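Local coordinates for lipid-transfer protein (Thermomonospora curvata, PDB 6OK1), which belongs to the thiolase superfamily and is named a lipid-transfer protein, though its precise role is not established, at residues Val48-Glu61 and Ile70-Gly83. Sequence-based numbering, arbitrary orientation.
Sequences VDGLVTFTADTSSE and IGELKFFSRVGYGG. With NA (sodium ion), chain E.
Leu51 to Phe54 pair in parallel with Phe76 to Val79, the short strand axes 4.7 Å apart and 5° from parallel, in a ladder running from Leu51 N on Phe75 O to Thr55 N on Val79 O. Helix 61-68 joins the two strands, making a beta-alpha-beta unit of the thiolase fold. Before the strands, a sodium ion joins the incoming loops through Val48 O, Ile70 O and Glu72 O, with two waters completing the five ligands seen. Beside it Val48 CG1 packs on Ile70 CG2 at 3.8 Å, and Leu51 crosses Leu73 at about a right angle. Val52, on the other face, sets CG2 3.5 Å from Phe75 CE2, near helix 86-98. Arg78 dominates the far end. Its chain bends at chi2 (-66°), carrying the guanidinium across the face of the first strand, where Thr53 CG2 lies over one face of the group, toward its rim. NE bonds Glu61 OE2 at 3.0 Å and NH2 bonds Glu61 OE1 at 2.9 Å: a side-on, two-nitrogen salt bridge, with the carboxylate 66° from the guanidinium plane and met from above. NH1 donates to Phe54 O at 2.8 Å and to a lone pair of Asp57 O at 3.2 Å, while a water links NH2 to Asp57 O. Asp57 N reaches Phe54 O from the face opposite Arg78 NH1, closing a type I turn. Glu61 OE1 also makes a weak hydrogen bond with Tyr81 OH of the second subunit. Four bonds to protein and one to water thus fix the buried guanidinium's rotation and tie the Phe54-Asp57 turn and the helix start to the second strand; pairing with Glu61 probably offsets its charge beside the subunit interface.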
ATOM      1  N   VAL A  48     -16.892   1.142 -13.773  1.00 26.51           N
ATOM      2  CA  VAL A  48     -15.584   0.937 -13.133  1.00 21.36           C
ATOM      3  C   VAL A  48     -15.625  -0.251 -12.187  1.00 25.70           C
ATOM      4  O   VAL A  48     -16.472  -0.321 -11.290  1.00 26.20           O
ATOM      5  CB  VAL A  48     -15.157   2.202 -12.373  1.00 25.98           C
ATOM      6  CG1 VAL A  48     -13.826   1.988 -11.661  1.00 24.29           C
ATOM      7  CG2 VAL A  48     -15.046   3.372 -13.331  1.00 30.31           C
ATOM      8  N   ASP A  49     -14.682  -1.179 -12.348  1.00 23.98           N
ATOM      9  CA  ASP A  49     -14.594  -2.301 -11.421  1.00 23.72           C
ATOM     10  C   ASP A  49     -13.213  -2.428 -10.789  1.00 24.31           C
ATOM     11  O   ASP A  49     -12.963  -3.407 -10.067  1.00 23.35           O
ATOM     12  CB  ASP A  49     -15.011  -3.612 -12.104  1.00 22.45           C
ATOM     13  CG  ASP A  49     -14.266  -3.897 -13.383  1.00 27.66           C
ATOM     14  OD1 ASP A  49     -13.311  -3.175 -13.714  1.00 27.11           O
ATOM     15  OD2 ASP A  49     -14.650  -4.881 -14.071  1.00 31.55           O
ATOM     16  N   GLY A  50     -12.332  -1.462 -11.010  1.00 24.54           N
ATOM     17  CA  GLY A  50     -11.016  -1.488 -10.388  1.00 22.74           C
ATOM     18  C   GLY A  50     -10.536  -0.096 -10.041  1.00 21.30           C
ATOM     19  O   GLY A  50     -10.813   0.878 -10.756  1.00 22.72           O
ATOM     20  N   LEU A  51      -9.779  -0.005  -8.937  1.00 21.97           N
ATOM     21  CA  LEU A  51      -9.162   1.245  -8.503  1.00 25.78           C
ATOM     22  C   LEU A  51      -7.749   0.972  -8.010  1.00 22.20           C
ATOM     23  O   LEU A  51      -7.543   0.056  -7.210  1.00 23.65           O
ATOM     24  CB  LEU A  51      -9.955   1.914  -7.373  1.00 20.37           C
ATOM     25  CG  LEU A  51     -11.290   2.561  -7.767  1.00 24.32           C
ATOM     26  CD1 LEU A  51     -12.038   3.099  -6.538  1.00 25.46           C
ATOM     27  CD2 LEU A  51     -11.117   3.671  -8.792  1.00 23.06           C
ATOM     28  N   VAL A  52      -6.799   1.791  -8.453  1.00 21.08           N
ATOM     29  CA  VAL A  52      -5.394   1.670  -8.058  1.00 20.04           C
ATOM     30  C   VAL A  52      -4.899   3.039  -7.598  1.00 18.43           C
ATOM     31  O   VAL A  52      -5.147   4.053  -8.253  1.00 20.19           O
ATOM     32  CB  VAL A  52      -4.521   1.132  -9.210  1.00 20.94           C
ATOM     33  CG1 VAL A  52      -3.106   0.900  -8.718  1.00 23.22           C
ATOM     34  CG2 VAL A  52      -5.109  -0.189  -9.791  1.00 20.84           C
ATOM     35  N   THR A  53      -4.192   3.084  -6.471  1.00 20.55           N
ATOM     36  CA  THR A  53      -3.567   4.348  -6.065  1.00 21.21           C
ATOM     37  C   THR A  53      -2.255   4.034  -5.352  1.00 19.05           C
ATOM     38  O   THR A  53      -1.741   2.909  -5.415  1.00 19.52           O
ATOM     39  CB  THR A  53      -4.535   5.211  -5.237  1.00 20.54           C
ATOM     40  OG1 THR A  53      -3.950   6.487  -4.975  1.00 20.78           O
ATOM     41  CG2 THR A  53      -4.905   4.569  -3.923  1.00 19.96           C
ATOM     42  N   PHE A  54      -1.677   5.059  -4.734  1.00 19.75           N
ATOM     43  CA  PHE A  54      -0.425   4.959  -4.000  1.00 19.13           C
ATOM     44  C   PHE A  54      -0.686   4.499  -2.566  1.00 21.51           C
ATOM     45  O   PHE A  54      -1.736   4.786  -1.988  1.00 19.40           O
ATOM     46  CB  PHE A  54       0.276   6.318  -3.913  1.00 18.21           C
ATOM     47  CG  PHE A  54       0.803   6.894  -5.234  1.00 20.40           C
ATOM     48  CD1 PHE A  54       0.261   6.565  -6.495  1.00 21.13           C
ATOM     49  CD2 PHE A  54       1.824   7.840  -5.174  1.00 20.56           C
ATOM     50  CE1 PHE A  54       0.751   7.176  -7.650  1.00 21.63           C
ATOM     51  CE2 PHE A  54       2.321   8.448  -6.347  1.00 22.21           C
ATOM     52  CZ  PHE A  54       1.803   8.098  -7.560  1.00 20.12           C
ATOM     53  N   THR A  55       0.325   3.886  -1.947  1.00 19.73           N
ATOM     54  CA  THR A  55       0.145   3.462  -0.549  1.00 18.05           C
ATOM     55  C   THR A  55      -0.239   4.636   0.351  1.00 20.85           C
ATOM     56  O   THR A  55      -1.072   4.486   1.263  1.00 22.09           O
ATOM     57  CB  THR A  55       1.409   2.773  -0.019  1.00 20.05           C
ATOM     58  OG1 THR A  55       2.563   3.547  -0.360  1.00 25.63           O
ATOM     59  CG2 THR A  55       1.569   1.465  -0.643  1.00 15.45           C
ATOM     60  N   ALA A  56       0.333   5.815   0.107  1.00 21.02           N
ATOM     61  CA  ALA A  56       0.160   6.972   0.989  1.00 24.00           C
ATOM     62  C   ALA A  56      -1.119   7.753   0.725  1.00 23.93           C
ATOM     63  O   ALA A  56      -1.445   8.650   1.524  1.00 24.01           O
ATOM     64  CB  ALA A  56       1.353   7.945   0.877  1.00 25.78           C
ATOM     65  N   ASP A  57      -1.829   7.457  -0.356  1.00 22.31           N
ATOM     66  CA  ASP A  57      -3.043   8.183  -0.662  1.00 20.71           C
ATOM     67  C   ASP A  57      -4.104   7.908   0.399  1.00 20.20           C
ATOM     68  O   ASP A  57      -4.365   6.752   0.738  1.00 20.90           O
ATOM     69  CB  ASP A  57      -3.556   7.817  -2.047  1.00 21.37           C
ATOM     70  CG  ASP A  57      -4.504   8.869  -2.571  1.00 27.92           C
ATOM     71  OD1 ASP A  57      -5.647   8.914  -2.073  1.00 21.25           O
ATOM     72  OD2 ASP A  57      -4.114   9.705  -3.419  1.00 23.36           O
ATOM     73  N   THR A  58      -4.674   8.987   0.966  1.00 21.89           N
ATOM     74  CA  THR A  58      -5.602   8.871   2.085  1.00 25.82           C
ATOM     75  C   THR A  58      -7.040   8.640   1.641  1.00 25.74           C
ATOM     76  O   THR A  58      -7.896   8.368   2.487  1.00 25.03           O
ATOM     77  CB  THR A  58      -5.553  10.161   2.950  1.00 21.41           C
ATOM     78  OG1 THR A  58      -6.014  11.261   2.177  1.00 24.63           O
ATOM     79  CG2 THR A  58      -4.119  10.450   3.457  1.00 31.75           C
ATOM     80  N   SER A  59      -7.341   8.813   0.357  1.00 21.15           N
ATOM     81  CA  SER A  59      -8.682   8.589  -0.167  1.00 19.23           C
ATOM     82  C   SER A  59      -8.760   7.147  -0.631  1.00 21.32           C
ATOM     83  O   SER A  59      -8.546   6.841  -1.798  1.00 22.17           O
ATOM     84  CB  SER A  59      -8.970   9.554  -1.306  1.00 24.74           C
ATOM     85  OG  SER A  59      -8.796  10.888  -0.857  1.00 23.42           O
ATOM     86  N   SER A  60      -9.080   6.250   0.297  1.00 20.74           N
ATOM     87  CA  SER A  60      -9.077   4.834  -0.028  1.00 22.55           C
ATOM     88  C   SER A  60     -10.058   4.515  -1.158  1.00 20.07           C
ATOM     89  O   SER A  60     -11.039   5.229  -1.404  1.00 22.02           O
ATOM     90  CB  SER A  60      -9.412   4.016   1.217  1.00 26.13           C
ATOM     91  OG  SER A  60     -10.800   4.038   1.418  1.00 34.96           O
ATOM     92  N   GLU A  61      -9.816   3.360  -1.796  1.00 19.32           N
ATOM     93  CA  GLU A  61     -10.649   2.903  -2.893  1.00 21.39           C
ATOM     94  C   GLU A  61     -12.115   2.879  -2.486  1.00 18.32           C
ATOM     95  O   GLU A  61     -12.985   3.258  -3.271  1.00 22.14           O
ATOM     96  CB  GLU A  61     -10.203   1.501  -3.345  1.00 21.14           C
ATOM     97  CG  GLU A  61      -8.717   1.430  -3.743  1.00 21.64           C
ATOM     98  CD  GLU A  61      -7.812   0.980  -2.635  1.00 24.49           C
ATOM     99  OE1 GLU A  61      -8.043   1.369  -1.465  1.00 22.40           O
ATOM    100  OE2 GLU A  61      -6.862   0.226  -2.935  1.00 23.26           O
ATOM    101  N   ILE A  70     -19.099   4.417  -8.189  1.00 25.77           N
ATOM    102  CA  ILE A  70     -18.406   3.271  -8.779  1.00 32.87           C
ATOM    103  C   ILE A  70     -18.932   1.967  -8.199  1.00 27.03           C
ATOM    104  O   ILE A  70     -18.954   0.929  -8.879  1.00 26.50           O
ATOM    105  CB  ILE A  70     -16.881   3.458  -8.571  1.00 23.74           C
ATOM    106  CG1 ILE A  70     -16.376   4.492  -9.566  1.00 23.54           C
ATOM    107  CG2 ILE A  70     -16.123   2.147  -8.690  1.00 24.55           C
ATOM    108  CD1 ILE A  70     -14.959   4.995  -9.298  1.00 25.55           C
ATOM    109  N   GLY A  71     -19.344   1.985  -6.938  1.00 28.70           N
ATOM    110  CA  GLY A  71     -19.989   0.809  -6.365  1.00 33.48           C
ATOM    111  C   GLY A  71     -19.001  -0.325  -6.128  1.00 28.82           C
ATOM    112  O   GLY A  71     -17.921  -0.131  -5.568  1.00 25.88           O
ATOM    113  N   GLU A  72     -19.354  -1.521  -6.589  1.00 25.95           N
ATOM    114  CA  GLU A  72     -18.548  -2.703  -6.326  0.56 25.92           C
ATOM    115  C   GLU A  72     -17.218  -2.627  -7.052  1.00 24.56           C
ATOM    116  O   GLU A  72     -17.105  -2.021  -8.118  1.00 24.74           O
ATOM    117  CB  GLU A  72     -19.274  -3.970  -6.789  0.56 18.67           C
ATOM    118  CG  GLU A  72     -20.524  -4.319  -6.027  0.56 25.00           C
ATOM    119  CD  GLU A  72     -21.252  -5.486  -6.681  0.56 32.27           C
ATOM    120  OE1 GLU A  72     -21.397  -5.479  -7.921  0.56 47.24           O
ATOM    121  OE2 GLU A  72     -21.629  -6.436  -5.972  0.56 34.33           O
ATOM    122  N   LEU A  73     -16.220  -3.299  -6.482  1.00 24.66           N
ATOM    123  CA  LEU A  73     -14.906  -3.436  -7.080  1.00 21.89           C
ATOM    124  C   LEU A  73     -14.462  -4.891  -7.102  1.00 22.86           C
ATOM    125  O   LEU A  73     -14.622  -5.622  -6.121  1.00 23.57           O
ATOM    126  CB  LEU A  73     -13.871  -2.641  -6.314  1.00 19.87           C
ATOM    127  CG  LEU A  73     -14.086  -1.124  -6.201  1.00 19.70           C
ATOM    128  CD1 LEU A  73     -13.142  -0.541  -5.164  1.00 23.26           C
ATOM    129  CD2 LEU A  73     -13.871  -0.449  -7.531  1.00 23.83           C
ATOM    130  N   LYS A  74     -13.829  -5.274  -8.204  1.00 23.58           N
ATOM    131  CA  LYS A  74     -13.164  -6.559  -8.329  1.00 21.44           C
ATOM    132  C   LYS A  74     -11.643  -6.440  -8.262  1.00 22.38           C
ATOM    133  O   LYS A  74     -10.947  -7.460  -8.349  1.00 22.12           O
ATOM    134  CB  LYS A  74     -13.564  -7.216  -9.651  1.00 22.90           C
ATOM    135  CG  LYS A  74     -15.042  -7.521  -9.703  1.00 25.23           C
ATOM    136  CD  LYS A  74     -15.431  -8.146 -11.055  1.00 26.14           C
ATOM    137  CE  LYS A  74     -16.882  -8.530 -11.139  1.00 43.25           C
ATOM    138  NZ  LYS A  74     -17.227  -9.005 -12.532  1.00 39.10           N
ATOM    139  N   PHE A  75     -11.110  -5.225  -8.131  1.00 21.23           N
ATOM    140  CA  PHE A  75      -9.666  -5.012  -8.149  1.00 22.16           C
ATOM    141  C   PHE A  75      -9.348  -3.732  -7.395  1.00 19.27           C
ATOM    142  O   PHE A  75      -9.961  -2.684  -7.659  1.00 21.77           O
ATOM    143  CB  PHE A  75      -9.147  -4.926  -9.607  1.00 20.12           C
ATOM    144  CG  PHE A  75      -7.656  -4.827  -9.714  1.00 23.43           C
ATOM    145  CD1 PHE A  75      -6.846  -5.890  -9.341  1.00 20.95           C
ATOM    146  CD2 PHE A  75      -7.065  -3.696 -10.229  1.00 24.29           C
ATOM    147  CE1 PHE A  75      -5.487  -5.814  -9.460  1.00 24.18           C
ATOM    148  CE2 PHE A  75      -5.678  -3.622 -10.337  1.00 23.33           C
ATOM    149  CZ  PHE A  75      -4.909  -4.672  -9.969  1.00 22.45           C
ATOM    150  N   PHE A  76      -8.437  -3.822  -6.422  1.00 20.46           N
ATOM    151  CA  PHE A  76      -8.000  -2.632  -5.695  1.00 20.22           C
ATOM    152  C   PHE A  76      -6.634  -2.910  -5.093  1.00 21.15           C
ATOM    153  O   PHE A  76      -6.478  -3.845  -4.299  1.00 22.38           O
ATOM    154  CB  PHE A  76      -9.031  -2.207  -4.618  1.00 22.04           C
ATOM    155  CG  PHE A  76      -9.672  -3.358  -3.881  1.00 20.30           C
ATOM    156  CD1 PHE A  76     -10.766  -4.036  -4.429  1.00 22.43           C
ATOM    157  CD2 PHE A  76      -9.204  -3.742  -2.646  1.00 23.03           C
ATOM    158  CE1 PHE A  76     -11.356  -5.099  -3.752  1.00 20.42           C
ATOM    159  CE2 PHE A  76      -9.786  -4.800  -1.948  1.00 20.93           C
ATOM    160  CZ  PHE A  76     -10.864  -5.485  -2.508  1.00 18.23           C
ATOM    161  N   SER A  77      -5.650  -2.088  -5.450  1.00 19.41           N
ATOM    162  CA  SER A  77      -4.260  -2.354  -5.105  1.00 18.12           C
ATOM    163  C   SER A  77      -3.538  -1.032  -4.932  1.00 18.45           C
ATOM    164  O   SER A  77      -4.011   0.028  -5.371  1.00 20.45           O
ATOM    165  CB  SER A  77      -3.554  -3.180  -6.193  1.00 20.53           C
ATOM    166  OG  SER A  77      -3.440  -2.408  -7.391  1.00 20.95           O
ATOM    167  N   ARG A  78      -2.369  -1.126  -4.320  1.00 17.44           N
ATOM    168  CA  ARG A  78      -1.505   0.024  -4.091  1.00 19.71           C
ATOM    169  C   ARG A  78      -0.095  -0.305  -4.537  1.00 20.60           C
ATOM    170  O   ARG A  78       0.330  -1.462  -4.521  1.00 20.25           O
ATOM    171  CB  ARG A  78      -1.429   0.434  -2.630  1.00 22.31           C
ATOM    172  CG  ARG A  78      -2.769   0.632  -1.967  1.00 21.96           C
ATOM    173  CD  ARG A  78      -3.543   1.780  -2.522  1.00 21.99           C
ATOM    174  NE  ARG A  78      -4.728   1.988  -1.699  1.00 24.24           N
ATOM    175  CZ  ARG A  78      -4.869   2.907  -0.740  1.00 24.54           C
ATOM    176  NH1 ARG A  78      -3.906   3.790  -0.456  1.00 22.82           N
ATOM    177  NH2 ARG A  78      -6.031   2.985  -0.086  1.00 26.02           N
ATOM    178  N   VAL A  79       0.644   0.738  -4.910  1.00 21.01           N
ATOM    179  CA  VAL A  79       2.077   0.631  -5.137  1.00 19.21           C
ATOM    180  C   VAL A  79       2.752   1.669  -4.256  1.00 19.14           C
ATOM    181  O   VAL A  79       2.229   2.778  -4.092  1.00 18.00           O
ATOM    182  CB  VAL A  79       2.420   0.826  -6.630  1.00 20.18           C
ATOM    183  CG1 VAL A  79       3.931   0.757  -6.831  1.00 22.73           C
ATOM    184  CG2 VAL A  79       1.710  -0.253  -7.484  1.00 22.76           C
ATOM    185  N   GLY A  80       3.872   1.299  -3.642  1.00 17.46           N
ATOM    186  CA  GLY A  80       4.528   2.138  -2.654  1.00 18.47           C
ATOM    187  C   GLY A  80       5.638   3.007  -3.226  1.00 19.78           C
ATOM    188  O   GLY A  80       5.804   3.168  -4.437  1.00 18.96           O
ATOM    189  N   TYR A  81       6.371   3.611  -2.305  1.00 17.36           N
ATOM    190  CA  TYR A  81       7.580   4.400  -2.567  1.00 19.02           C
ATOM    191  C   TYR A  81       7.246   5.718  -3.265  1.00 22.79           C
ATOM    192  O   TYR A  81       7.970   6.167  -4.156  1.00 20.68           O
ATOM    193  CB  TYR A  81       8.609   3.587  -3.356  1.00 17.20           C
ATOM    194  CG  TYR A  81       8.923   2.265  -2.686  1.00 17.71           C
ATOM    195  CD1 TYR A  81       9.740   2.217  -1.567  1.00 20.09           C
ATOM    196  CD2 TYR A  81       8.328   1.082  -3.128  1.00 21.91           C
ATOM    197  CE1 TYR A  81      10.004   1.014  -0.914  1.00 20.17           C
ATOM    198  CE2 TYR A  81       8.583  -0.122  -2.483  1.00 19.20           C
ATOM    199  CZ  TYR A  81       9.418  -0.145  -1.375  1.00 20.09           C
ATOM    200  OH  TYR A  81       9.685  -1.332  -0.734  1.00 20.12           O
ATOM    201  N   GLY A  82       6.171   6.370  -2.808  1.00 19.25           N
ATOM    202  CA  GLY A  82       5.828   7.703  -3.282  1.00 23.04           C
ATOM    203  C   GLY A  82       5.678   7.737  -4.789  1.00 21.62           C
ATOM    204  O   GLY A  82       5.119   6.820  -5.413  1.00 19.71           O
ATOM    205  N   GLY A  83       6.219   8.795  -5.398  1.00 19.53           N
ATOM    206  CA  GLY A  83       6.114   8.963  -6.841  1.00 18.53           C
ATOM    207  C   GLY A  83       6.786   7.887  -7.669  1.00 18.30           C
ATOM    208  O   GLY A  83       6.513   7.795  -8.874  1.00 20.70           O
TER
HETATM  209 NA    NA E 501     -18.243  -0.912  -9.860  1.00 27.78          NA
HETATM  210  O   HOH W   1     -14.848  -7.615 -14.619  1.00 46.54           O
HETATM  211  O   HOH W   2      -6.041   4.958   1.881  1.00 29.91           O
HETATM  212  O   HOH W   3      -5.756  -2.330  -1.890  1.00 20.74           O
HETATM  213  O   HOH W   4     -18.753  -2.909 -11.230  1.00 36.16           O
HETATM  214  O   HOH W   5     -20.498  -1.212  -9.878  1.00 44.74           O